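Local coordinates for p800 reaction center core protein (Heliobacterium modesticaldum, PDB 5V8K) that forms the membrane-spanning core of a homodimeric photosynthetic reaction center, holding bacteriochlorophyll g and g' pigments and a [4Fe-4S] cluster, consistent with light-driven electron transfer, at residues W131-H134 with M135-G139; G179-F182 with H183-G187; Q209-A212 with F213-T217. All blocks are in the same frame, centred on the assembly; numbering follows the deposited sequence.

Contact 1: W131-H134 with M135-G139; sequences WGLH and MAFYG. With GBF (Bacteriochlorophyll g), chain O.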
loop_
_atom_site.group_PDB
_atom_site.type_symbol
_atom_site.label_atom_id
_atom_site.label_comp_id
_atom_site.label_asym_id
_atom_site.label_seq_id
_atom_site.Cartn_x
_atom_site.Cartn_y
_atom_site.Cartn_z
ATOM N N TRP A 131 11.116 24.405 -40.536
ATOM C CA TRP A 131 9.790 24.478 -39.926
ATOM C C TRP A 131 9.277 25.912 -39.898
ATOM O O TRP A 131 8.089 26.150 -40.137
ATOM C CB TRP A 131 9.784 23.896 -38.524
ATOM C CG TRP A 131 8.378 23.952 -37.958
ATOM C CD1 TRP A 131 7.927 24.707 -36.917
ATOM C CD2 TRP A 131 7.233 23.253 -38.472
ATOM N NE1 TRP A 131 6.572 24.498 -36.741
ATOM C CE2 TRP A 131 6.133 23.609 -37.685
ATOM C CE3 TRP A 131 7.041 22.352 -39.526
ATOM C CZ2 TRP A 131 4.849 23.095 -37.919
ATOM C CZ3 TRP A 131 5.777 21.835 -39.742
ATOM C CH2 TRP A 131 4.704 22.214 -38.960
ATOM N N GLY A 132 10.150 26.873 -39.570
ATOM C CA GLY A 132 9.797 28.271 -39.745
ATOM C C GLY A 132 9.302 28.584 -41.154
ATOM O O GLY A 132 8.351 29.349 -41.331
ATOM N N LEU A 133 9.954 28.003 -42.175
ATOM C CA LEU A 133 9.568 28.248 -43.567
ATOM C C LEU A 133 8.253 27.558 -43.904
ATOM O O LEU A 133 7.451 28.079 -44.692
ATOM C CB LEU A 133 10.667 27.762 -44.525
ATOM C CG LEU A 133 12.029 28.448 -44.485
ATOM C CD1 LEU A 133 12.985 27.759 -45.442
ATOM C CD2 LEU A 133 11.923 29.911 -44.824
ATOM N N HIS A 134 8.019 26.377 -43.329
ATOM C CA HIS A 134 6.733 25.721 -43.541
ATOM C C HIS A 134 5.600 26.552 -42.952
ATOM O O HIS A 134 4.561 26.770 -43.597
ATOM C CB HIS A 134 6.698 24.325 -42.922
ATOM C CG HIS A 134 5.316 23.770 -42.901
ATOM N ND1 HIS A 134 4.813 23.015 -43.933
ATOM C CD2 HIS A 134 4.293 23.953 -42.035
ATOM C CE1 HIS A 134 3.558 22.698 -43.674
ATOM N NE2 HIS A 134 3.211 23.270 -42.539
ATOM N N MET A 135 5.763 26.967 -41.699
ATOM C CA MET A 135 4.800 27.862 -41.069
ATOM C C MET A 135 4.560 29.080 -41.948
ATOM O O MET A 135 3.413 29.459 -42.218
ATOM C CB MET A 135 5.319 28.309 -39.700
ATOM C CG MET A 135 5.384 27.230 -38.596
ATOM S SD MET A 135 6.107 27.867 -37.037
ATOM C CE MET A 135 4.835 29.062 -36.626
ATOM N N ALA A 136 5.655 29.676 -42.433
ATOM C CA ALA A 136 5.607 30.969 -43.108
ATOM C C ALA A 136 4.780 30.895 -44.375
ATOM O O ALA A 136 3.910 31.737 -44.609
ATOM C CB ALA A 136 7.028 31.440 -43.446
ATOM N N PHE A 137 5.044 29.896 -45.208
ATOM C CA PHE A 137 4.486 29.844 -46.554
ATOM C C PHE A 137 3.302 28.894 -46.693
ATOM O O PHE A 137 2.433 29.139 -47.534
ATOM C CB PHE A 137 5.584 29.439 -47.551
ATOM C CG PHE A 137 6.698 30.454 -47.686
ATOM C CD1 PHE A 137 6.617 31.497 -48.602
ATOM C CD2 PHE A 137 7.837 30.346 -46.911
ATOM C CE1 PHE A 137 7.650 32.416 -48.720
ATOM C CE2 PHE A 137 8.865 31.262 -47.029
ATOM C CZ PHE A 137 8.772 32.294 -47.926
ATOM N N TYR A 138 3.230 27.830 -45.891
ATOM C CA TYR A 138 2.127 26.875 -45.974
ATOM C C TYR A 138 1.188 26.931 -44.784
ATOM O O TYR A 138 -0.004 26.693 -44.947
ATOM C CB TYR A 138 2.687 25.455 -46.155
ATOM C CG TYR A 138 3.573 25.407 -47.406
ATOM C CD1 TYR A 138 3.014 25.301 -48.683
ATOM C CD2 TYR A 138 4.962 25.527 -47.313
ATOM C CE1 TYR A 138 3.818 25.284 -49.829
ATOM C CE2 TYR A 138 5.766 25.506 -48.435
ATOM C CZ TYR A 138 5.195 25.390 -49.696
ATOM O OH TYR A 138 6.007 25.379 -50.816
ATOM N N GLY A 139 1.689 27.249 -43.597
ATOM C CA GLY A 139 0.841 27.669 -42.508
ATOM C C GLY A 139 0.557 26.568 -41.511
ATOM O O GLY A 139 0.974 25.418 -41.652
HETATM MG MG GBF O . 5.861 21.011 -45.123
HETATM C CHA GBF O . 2.687 19.969 -46.209
HETATM C CHB GBF O . 5.559 19.023 -42.530
HETATM C CHC GBF O . 9.151 21.844 -44.423
HETATM C CHD GBF O . 6.280 22.383 -48.418
HETATM N NA GBF O . 4.405 19.845 -44.458
HETATM C C1A GBF O . 3.124 19.617 -44.816
HETATM C C2A GBF O . 2.500 18.393 -44.203
HETATM C C3A GBF O . 3.226 18.511 -42.847
HETATM C C4A GBF O . 4.490 19.153 -43.318
HETATM C CMA GBF O . 2.540 19.423 -41.846
HETATM C CAA GBF O . 2.789 17.140 -45.020
HETATM C CBA GBF O . 2.987 15.824 -44.276
HETATM C CGA GBF O . 3.762 14.842 -45.119
HETATM O O1A GBF O . 3.788 14.903 -46.333
HETATM O O2A GBF O . 4.673 13.939 -44.469
HETATM N NB GBF O . 7.209 20.376 -43.725
HETATM C C1B GBF O . 6.870 19.690 -42.637
HETATM C C2B GBF O . 7.941 19.658 -41.757
HETATM C C3B GBF O . 8.926 20.463 -42.296
HETATM C C4B GBF O . 8.406 20.940 -43.508
HETATM C CMB GBF O . 8.008 18.886 -40.476
HETATM C CAB GBF O . 10.269 20.764 -41.744
HETATM C CBB GBF O . 10.786 20.510 -40.555
HETATM N NC GBF O . 7.344 21.927 -46.185
HETATM C C1C GBF O . 8.582 22.197 -45.764
HETATM C C2C GBF O . 9.616 22.893 -46.574
HETATM C C3C GBF O . 8.648 22.946 -47.693
HETATM C C4C GBF O . 7.388 22.418 -47.448
HETATM C CMC GBF O . 9.948 24.249 -45.963
HETATM C CAC GBF O . 8.946 23.561 -49.022
HETATM C CBC GBF O . 10.293 24.157 -49.356
HETATM N ND GBF O . 4.872 21.187 -46.882
HETATM C C1D GBF O . 5.008 21.717 -48.090
HETATM C C2D GBF O . 3.806 21.620 -49.191
HETATM C C3D GBF O . 3.042 20.933 -48.267
HETATM C C4D GBF O . 3.594 20.673 -46.985
HETATM C CMD GBF O . 3.531 22.039 -50.605
HETATM C CAD GBF O . 1.649 20.461 -48.250
HETATM O OBD GBF O . 0.756 20.276 -49.129
HETATM C CBD GBF O . 1.421 19.770 -46.969
HETATM C CGD GBF O . 0.289 20.393 -46.216
HETATM O O1D GBF O . -0.698 19.729 -45.953
HETATM O O2D GBF O . 0.377 21.789 -45.800
HETATM C CED GBF O . -0.076 22.252 -44.525
HETATM C C1 GBF O . 4.720 12.577 -44.847
HETATM C C2 GBF O . 6.153 12.207 -45.138
HETATM C C3 GBF O . 6.951 11.630 -44.242
HETATM C C4 GBF O . 6.457 11.333 -42.868
HETATM C C5 GBF O . 8.376 11.307 -44.615
HETATM C C6 GBF O . 8.530 10.025 -45.417
HETATM C C7 GBF O . 10.017 9.761 -45.523
HETATM C C8 GBF O . 10.515 8.581 -45.924
HETATM C C9 GBF O . 9.573 7.454 -46.275
HETATM C C10 GBF O . 12.010 8.391 -45.996
HETATM O O HOH W 1 0.776 23.008 -41.184
#

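Contact 2: G179-F182 with H183-G187; sequences GGIF and HYFAG. With GBF (Bacteriochlorophyll g), chain R.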
loop_
_atom_site.group_PDB
_atom_site.type_symbol
_atom_site.label_atom_id
_atom_site.label_comp_id
_atom_site.label_asym_id
_atom_site.label_seq_id
_atom_site.Cartn_x
_atom_site.Cartn_y
_atom_site.Cartn_z
ATOM N N GLY A 179 26.630 28.654 -34.364
ATOM C CA GLY A 179 27.245 27.936 -33.261
ATOM C C GLY A 179 27.901 26.650 -33.720
ATOM O O GLY A 179 28.948 26.258 -33.207
ATOM N N GLY A 180 27.289 25.975 -34.696
ATOM C CA GLY A 180 27.919 24.798 -35.280
ATOM C C GLY A 180 29.202 25.126 -36.024
ATOM O O GLY A 180 30.200 24.410 -35.913
ATOM N N ILE A 181 29.202 26.210 -36.789
ATOM C CA ILE A 181 30.425 26.617 -37.473
ATOM C C ILE A 181 31.503 26.962 -36.460
ATOM O O ILE A 181 32.666 26.548 -36.596
ATOM C CB ILE A 181 30.149 27.791 -38.422
ATOM C CG1 ILE A 181 29.376 27.279 -39.627
ATOM C CG2 ILE A 181 31.461 28.442 -38.879
ATOM C CD1 ILE A 181 28.827 28.347 -40.465
ATOM N N PHE A 182 31.142 27.742 -35.440
ATOM C CA PHE A 182 32.130 28.143 -34.450
ATOM C C PHE A 182 32.792 26.925 -33.823
ATOM O O PHE A 182 34.022 26.843 -33.750
ATOM C CB PHE A 182 31.492 29.006 -33.369
ATOM C CG PHE A 182 32.384 29.208 -32.178
ATOM C CD1 PHE A 182 33.320 30.236 -32.151
ATOM C CD2 PHE A 182 32.319 28.341 -31.109
ATOM C CE1 PHE A 182 34.146 30.399 -31.077
ATOM C CE2 PHE A 182 33.140 28.502 -30.017
ATOM C CZ PHE A 182 34.057 29.527 -29.996
ATOM N N HIS A 183 31.990 25.964 -33.364
ATOM C CA HIS A 183 32.561 24.773 -32.747
ATOM C C HIS A 183 33.204 23.825 -33.742
ATOM O O HIS A 183 34.024 22.992 -33.339
ATOM C CB HIS A 183 31.504 24.002 -31.988
ATOM C CG HIS A 183 31.315 24.496 -30.595
ATOM N ND1 HIS A 183 32.335 24.523 -29.671
ATOM C CD2 HIS A 183 30.226 24.997 -29.975
ATOM C CE1 HIS A 183 31.883 25.021 -28.536
ATOM N NE2 HIS A 183 30.606 25.312 -28.695
ATOM N N TYR A 184 32.807 23.867 -35.011
ATOM C CA TYR A 184 33.527 23.073 -35.992
ATOM C C TYR A 184 35.006 23.425 -35.963
ATOM O O TYR A 184 35.870 22.546 -36.066
ATOM C CB TYR A 184 32.935 23.291 -37.378
ATOM C CG TYR A 184 33.705 22.617 -38.476
ATOM C CD1 TYR A 184 33.738 21.237 -38.579
ATOM C CD2 TYR A 184 34.391 23.362 -39.412
ATOM C CE1 TYR A 184 34.441 20.612 -39.581
ATOM C CE2 TYR A 184 35.092 22.755 -40.429
ATOM C CZ TYR A 184 35.114 21.377 -40.515
ATOM O OH TYR A 184 35.833 20.782 -41.537
ATOM N N PHE A 185 35.313 24.706 -35.788
ATOM C CA PHE A 185 36.682 25.193 -35.845
ATOM C C PHE A 185 37.377 25.160 -34.485
ATOM O O PHE A 185 38.573 24.864 -34.410
ATOM C CB PHE A 185 36.685 26.614 -36.406
ATOM C CG PHE A 185 36.402 26.679 -37.875
ATOM C CD1 PHE A 185 37.302 26.153 -38.793
ATOM C CD2 PHE A 185 35.235 27.271 -38.344
ATOM C CE1 PHE A 185 37.039 26.211 -40.149
ATOM C CE2 PHE A 185 34.969 27.334 -39.691
ATOM C CZ PHE A 185 35.866 26.803 -40.599
ATOM N N ALA A 186 36.641 25.435 -33.405
ATOM C CA ALA A 186 37.226 25.592 -32.081
ATOM C C ALA A 186 37.146 24.334 -31.231
ATOM O O ALA A 186 37.938 24.189 -30.298
ATOM C CB ALA A 186 36.543 26.748 -31.340
ATOM N N GLY A 187 36.239 23.429 -31.523
ATOM C CA GLY A 187 36.179 22.206 -30.765
ATOM C C GLY A 187 35.554 22.431 -29.396
ATOM O O GLY A 187 34.966 23.473 -29.104
HETATM MG MG GBF R . 29.516 26.332 -26.645
HETATM C CHA GBF R . 32.496 27.895 -25.713
HETATM C CHB GBF R . 30.279 23.768 -24.709
HETATM C CHC GBF R . 26.451 25.063 -27.606
HETATM C CHD GBF R . 28.829 29.265 -28.596
HETATM N NA GBF R . 31.018 25.936 -25.441
HETATM C C1A GBF R . 32.179 26.535 -25.158
HETATM C C2A GBF R . 32.729 26.180 -23.806
HETATM C C3A GBF R . 32.324 24.703 -23.849
HETATM C C4A GBF R . 31.128 24.805 -24.736
HETATM C CMA GBF R . 33.343 23.763 -24.475
HETATM C CAA GBF R . 32.066 26.970 -22.675
HETATM C CBA GBF R . 32.668 26.658 -21.318
HETATM C CGA GBF R . 31.836 27.253 -20.202
HETATM O O1A GBF R . 30.862 27.944 -20.436
HETATM O O2A GBF R . 32.133 26.920 -18.819
HETATM N NB GBF R . 28.482 24.649 -26.142
HETATM C C1B GBF R . 28.965 23.653 -25.394
HETATM C C2B GBF R . 28.024 22.629 -25.345
HETATM C C3B GBF R . 26.956 23.011 -26.154
HETATM C C4B GBF R . 27.307 24.278 -26.664
HETATM C CMB GBF R . 28.184 21.359 -24.551
HETATM C CAB GBF R . 25.700 22.257 -26.455
HETATM C CBB GBF R . 25.285 21.088 -25.998
HETATM N NC GBF R . 28.000 27.033 -27.827
HETATM C C1C GBF R . 26.857 26.399 -28.116
HETATM C C2C GBF R . 25.799 26.897 -29.033
HETATM C C3C GBF R . 26.625 28.112 -29.206
HETATM C C4C GBF R . 27.844 28.163 -28.530
HETATM C CMC GBF R . 25.705 26.002 -30.273
HETATM C CAC GBF R . 26.211 29.241 -30.084
HETATM C CBC GBF R . 24.904 29.275 -30.837
HETATM N ND GBF R . 30.312 28.120 -27.111
HETATM C C1D GBF R . 30.091 29.201 -27.840
HETATM C C2D GBF R . 31.178 30.427 -27.903
HETATM C C3D GBF R . 31.997 29.721 -27.031
HETATM C C4D GBF R . 31.552 28.450 -26.576
HETATM C CMD GBF R . 31.321 31.770 -28.572
HETATM C CAD GBF R . 33.312 29.975 -26.390
HETATM O OBD GBF R . 34.190 30.903 -26.446
HETATM C CBD GBF R . 33.637 28.821 -25.519
HETATM C CGD GBF R . 34.903 28.127 -25.918
HETATM O O1D GBF R . 35.907 28.261 -25.246
HETATM O O2D GBF R . 34.960 27.270 -27.094
HETATM C CED GBF R . 35.846 26.140 -27.099
#

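Contact 3: Q209-A212 with F213-T217; sequences QILA and FHFAT. With GBF (Bacteriochlorophyll g), chain T.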
loop_
_atom_site.group_PDB
_atom_site.type_symbol
_atom_site.label_atom_id
_atom_site.label_comp_id
_atom_site.label_asym_id
_atom_site.label_seq_id
_atom_site.Cartn_x
_atom_site.Cartn_y
_atom_site.Cartn_z
ATOM N N GLN A 209 20.329 14.446 -18.008
ATOM C CA GLN A 209 20.084 15.436 -16.969
ATOM C C GLN A 209 19.562 16.739 -17.562
ATOM O O GLN A 209 18.614 17.330 -17.044
ATOM C CB GLN A 209 21.365 15.683 -16.176
ATOM C CG GLN A 209 21.941 14.445 -15.501
ATOM C CD GLN A 209 23.075 14.801 -14.645
ATOM O OE1 GLN A 209 22.915 15.618 -13.771
ATOM N NE2 GLN A 209 24.256 14.227 -14.890
ATOM N N ILE A 210 20.180 17.217 -18.639
ATOM C CA ILE A 210 19.694 18.438 -19.261
ATOM C C ILE A 210 18.302 18.214 -19.862
ATOM O O ILE A 210 17.430 19.075 -19.767
ATOM C CB ILE A 210 20.688 18.936 -20.318
ATOM C CG1 ILE A 210 22.016 19.305 -19.668
ATOM C CG2 ILE A 210 20.098 20.125 -21.099
ATOM C CD1 ILE A 210 22.003 20.558 -18.791
ATOM N N LEU A 211 18.066 17.055 -20.465
ATOM C CA LEU A 211 16.725 16.775 -20.972
ATOM C C LEU A 211 15.687 16.863 -19.850
ATOM O O LEU A 211 14.578 17.380 -20.051
ATOM C CB LEU A 211 16.697 15.408 -21.649
ATOM C CG LEU A 211 15.392 15.069 -22.358
ATOM C CD1 LEU A 211 15.285 15.887 -23.623
ATOM C CD2 LEU A 211 15.350 13.596 -22.663
ATOM N N ALA A 212 16.045 16.393 -18.647
ATOM C CA ALA A 212 15.123 16.453 -17.516
ATOM C C ALA A 212 14.754 17.893 -17.199
ATOM O O ALA A 212 13.595 18.207 -16.925
ATOM C CB ALA A 212 15.743 15.784 -16.288
ATOM N N PHE A 213 15.739 18.783 -17.240
ATOM C CA PHE A 213 15.485 20.194 -17.017
ATOM C C PHE A 213 14.626 20.794 -18.125
ATOM O O PHE A 213 13.761 21.635 -17.850
ATOM C CB PHE A 213 16.803 20.942 -16.888
ATOM C CG PHE A 213 16.616 22.375 -16.630
ATOM C CD1 PHE A 213 16.358 22.848 -15.351
ATOM C CD2 PHE A 213 16.631 23.250 -17.670
ATOM C CE1 PHE A 213 16.157 24.201 -15.143
ATOM C CE2 PHE A 213 16.408 24.575 -17.485
ATOM C CZ PHE A 213 16.163 25.067 -16.245
ATOM N N HIS A 214 14.843 20.376 -19.377
ATOM C CA HIS A 214 13.953 20.766 -20.472
ATOM C C HIS A 214 12.525 20.312 -20.189
ATOM O O HIS A 214 11.573 21.075 -20.356
ATOM C CB HIS A 214 14.460 20.165 -21.783
ATOM C CG HIS A 214 15.610 20.896 -22.409
ATOM N ND1 HIS A 214 15.790 22.258 -22.294
ATOM C CD2 HIS A 214 16.636 20.447 -23.177
ATOM C CE1 HIS A 214 16.874 22.617 -22.965
ATOM N NE2 HIS A 214 17.400 21.539 -23.519
ATOM N N PHE A 215 12.359 19.067 -19.743
ATOM C CA PHE A 215 11.029 18.576 -19.397
ATOM C C PHE A 215 10.340 19.486 -18.392
ATOM O O PHE A 215 9.148 19.802 -18.531
ATOM C CB PHE A 215 11.101 17.162 -18.811
ATOM C CG PHE A 215 11.076 16.061 -19.802
ATOM C CD1 PHE A 215 9.884 15.714 -20.435
ATOM C CD2 PHE A 215 12.205 15.305 -20.049
ATOM C CE1 PHE A 215 9.834 14.667 -21.311
ATOM C CE2 PHE A 215 12.168 14.252 -20.932
ATOM C CZ PHE A 215 10.993 13.926 -21.570
ATOM N N ALA A 216 11.065 19.887 -17.336
ATOM C CA ALA A 216 10.480 20.780 -16.344
ATOM C C ALA A 216 10.094 22.120 -16.961
ATOM O O ALA A 216 9.029 22.665 -16.645
ATOM C CB ALA A 216 11.443 20.978 -15.172
ATOM N N THR A 217 10.930 22.679 -17.849
ATOM C CA THR A 217 10.527 23.934 -18.472
ATOM C C THR A 217 9.300 23.721 -19.358
ATOM O O THR A 217 8.471 24.628 -19.499
ATOM C CB THR A 217 11.676 24.572 -19.271
ATOM O OG1 THR A 217 12.082 23.758 -20.377
ATOM C CG2 THR A 217 12.846 24.817 -18.386
HETATM MG MG GBF T . 24.005 17.056 -12.459
HETATM C CHA GBF T . 27.253 16.298 -13.551
HETATM C CHB GBF T . 24.382 14.865 -10.013
HETATM C CHC GBF T . 21.097 18.397 -11.285
HETATM C CHD GBF T . 23.891 19.462 -15.171
HETATM N NA GBF T . 25.476 15.859 -11.896
HETATM C C1A GBF T . 26.719 15.633 -12.327
HETATM C C2A GBF T . 27.655 14.819 -11.506
HETATM C C3A GBF T . 26.558 14.037 -10.775
HETATM C C4A GBF T . 25.401 14.977 -10.906
HETATM C CMA GBF T . 26.221 12.695 -11.415
HETATM C CAA GBF T . 28.605 15.688 -10.647
HETATM C CBA GBF T . 27.905 16.463 -9.531
HETATM C CGA GBF T . 28.951 17.192 -8.714
HETATM O O1A GBF T . 29.937 16.591 -8.300
HETATM O O2A GBF T . 28.469 18.339 -7.966
HETATM N NB GBF T . 22.956 16.789 -10.726
HETATM C C1B GBF T . 23.167 15.727 -9.911
HETATM C C2B GBF T . 22.202 15.745 -8.932
HETATM C C3B GBF T . 21.302 16.738 -9.279
HETATM C C4B GBF T . 21.745 17.300 -10.500
HETATM C CMB GBF T . 22.158 14.847 -7.714
HETATM C CAB GBF T . 20.162 17.032 -8.401
HETATM C CBB GBF T . 19.396 18.100 -8.389
HETATM N NC GBF T . 22.809 18.590 -13.099
HETATM C C1C GBF T . 21.664 18.966 -12.537
HETATM C C2C GBF T . 20.727 19.976 -13.103
HETATM C C3C GBF T . 21.690 20.222 -14.166
HETATM C C4C GBF T . 22.821 19.416 -14.170
HETATM C CMC GBF T . 19.478 19.247 -13.664
HETATM C CAC GBF T . 21.410 21.234 -15.204
HETATM C CBC GBF T . 20.163 22.080 -15.138
HETATM N ND GBF T . 25.148 17.791 -13.954
HETATM C C1D GBF T . 25.091 18.633 -14.983
HETATM C C2D GBF T . 26.322 18.757 -16.036
HETATM C C3D GBF T . 27.040 17.804 -15.306
HETATM C C4D GBF T . 26.411 17.238 -14.155
HETATM C CMD GBF T . 26.609 19.562 -17.249
HETATM C CAD GBF T . 28.414 17.256 -15.353
HETATM O OBD GBF T . 29.316 17.277 -16.255
HETATM C CBD GBF T . 28.525 16.180 -14.302
HETATM C CGD GBF T . 28.614 14.785 -14.850
HETATM O O1D GBF T . 27.632 14.099 -15.078
HETATM O O2D GBF T . 29.881 14.191 -15.153
HETATM C CED GBF T . 29.941 13.491 -16.395
HETATM C C1 GBF T . 29.122 18.865 -6.814
HETATM C C2 GBF T . 28.037 19.510 -5.988
HETATM C C3 GBF T . 27.534 20.719 -6.282
HETATM C C4 GBF T . 28.042 21.513 -7.448
HETATM C C5 GBF T . 26.430 21.296 -5.423
#

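Contact 1: W131-H134 with M135-G139
Met135 lies across the indole of Trp131, one turn earlier near the end of helix 113-137, and the two side chains cross at about a right angle. Met135 CG sits over one face of the five-membered ring, 3.9 Å from its centroid, a CH-pi contact displaced toward the rim. The sulfur follows obliquely, Met135 SD coming to 3.4 Å from Trp131 NE1, which makes this a Met-aromatic pair. That same NE1 has a weak hydrogen bond to a further bacteriochlorophyll. With CG of Trp131 trans to its own N (chi1 -178°), the six-membered ring is carried to the pigment that His134 ligates, where Trp131 CE3 is 3.6 Å from C2B and the macrocycle meets the indole at its edge.

His134 is the axial ligand of this pigment, its ND1 standing 2.6 Å from the magnesium. Tyr138 CB covers one imidazole face, 24° off the ring normal, while CHB of the macrocycle lies over the rim of the opposite face. The Tyr138 ring turns a face to the pigment, with CE2 3.2 Å from CHD, and is slid so far from the imidazole that the two rings barely overlap. On another side of the helix, Leu133 and Phe137 run side by side, Leu133 CD2 being 4.0 Å from Phe137 CE2. His134 O accepts from both Tyr138 N and Gly139 N where the helix ends, and Gly139 leaves it with positive phi.

His134 NE2 donates to a water 2.8 Å away that lies in the ring plane and donates onward to Gly139 O. Metal at one nitrogen and water at the other fix the imidazole's rotation. The ring is probably neutral and protonated at NE2, with the magnesium likely to make that N-H a stronger donor.

Contact 2: G179-F182 with H183-G187
Phe182 and His183 form the dense side of this helix end, packed against a bacteriochlorophyll g. The edge of the Phe182 ring is turned to the face of the His183 imidazole in a T-shaped pair, with planes at 76° and centroids 5.2 Å apart. Ala186 CB sits over one face of the phenyl ring, 4.2 Å from its centroid, and the pigment covers the opposite face, Phe182 CE2 being 3.4 Å from C3D. This sandwich depends on Phe182 throwing its CG away from N (chi1 168°), which sends the ring forward along the helix, between Ala186 CB and the pigment. His183 NE2 binds the magnesium at 2.5 Å. Its other nitrogen is held too: ND1 donates to Gly187 O at 2.9 Å, with the acceptor in the imidazole plane although the donor stands above the carbonyl plane. Ring tilt and rotation are thus set from both ends. Gly179 leaves room for the pigment, since a beta carbon there would clash with its CBC atom.

The other side is looser. Ile181 and Phe185 lie alongside each other, pointing the same way, and touch through Ile181 CG2 and Phe185 CE2 at 3.8 Å, with the phenyl ring exposed. The backbone slackens there as well: Phe185 N makes only weak bonds to Ile181 O and Phe182 O, whereas Ala186 N bonds Phe182 O at 3.0 Å.

Helix 162-186 ends here, and Phe188 just beyond it stacks on His183. Ile181 meets His122 and Tyr184 meets Val118, both on helix 113-137, which joins this terminus to the preceding long helix.

Contact 3: Q209-A212 with F213-T217
Helix 200-224, predicted to span the membrane, carries pigments on several flanks, and on one of them Leu211 packs against Phe215 a turn later. Leu211 CG reaches the ring at Phe215 CE2, 3.6 Å away, and the two side chains cross obliquely. The phenyl group is turned so that Phe215 CD2 lies 3.2 Å from Leu211 O, while Ala212 CA sits at its edge, near the ring plane. Phe215 takes this position because its CG is trans to the carbonyl carbon (chi1 -87°), which lays the ring back over the preceding turn. Helix 258-291 covers this flank, with Phe274 on Leu211 and Met270 on Phe215. With an alanine in place of Phe215, Leu211 would probably lose its aromatic neighbour and a gap would open toward Met270.

On another flank Ile210 CG2 approaches the imidazole of His214, 3.9 Å from NE2. That nitrogen is weakly hydrogen-bonded to a further bacteriochlorophyll. Behind the side chains the helix is regular: His214 N bonds Ile210 O at 2.9 Å with an N-H...O angle of 164°, and Phe215 N bonds Leu211 O at 2.8 Å. Thr217 OG1 donates to His214 O at 2.7 Å, so this backbone carbonyl holds a side-chain hydroxyl.

The pigment bound here is met from three positions. The side-chain amide of Gln209 reaches its magnesium. Ile210 CD1 comes to 3.7 Å from CAC, and the Phe213 ring lies obliquely against CBC. The arrangement puts one side chain of a predicted transmembrane helix at the magnesium and its neighbours against the macrocycle, consistent with an axial-ligand site of a photosynthetic reaction center.

How the contacts relate
The three contacts come in series along the chain, on three successive long helices: contact 1 at the end of helix 113-137, contact 2 at the end of helix 162-186 and contact 3 within helix 200-224. The centres of contacts 1 and 2 are 28 Å apart, those of contacts 1 and 3 are 27 Å apart, and those of contacts 2 and 3 are 25 Å apart; none touches another. Contacts 1 and 2 lie about 31 and 33 Å from the centre of the chain, whereas contact 3 lies 9 Å from it. Contacts 1 and 2 each supply a histidine ligand to a magnesium, and contact 3 places the Gln209 side chain at a third, consistent with pigments placed from the periphery inward.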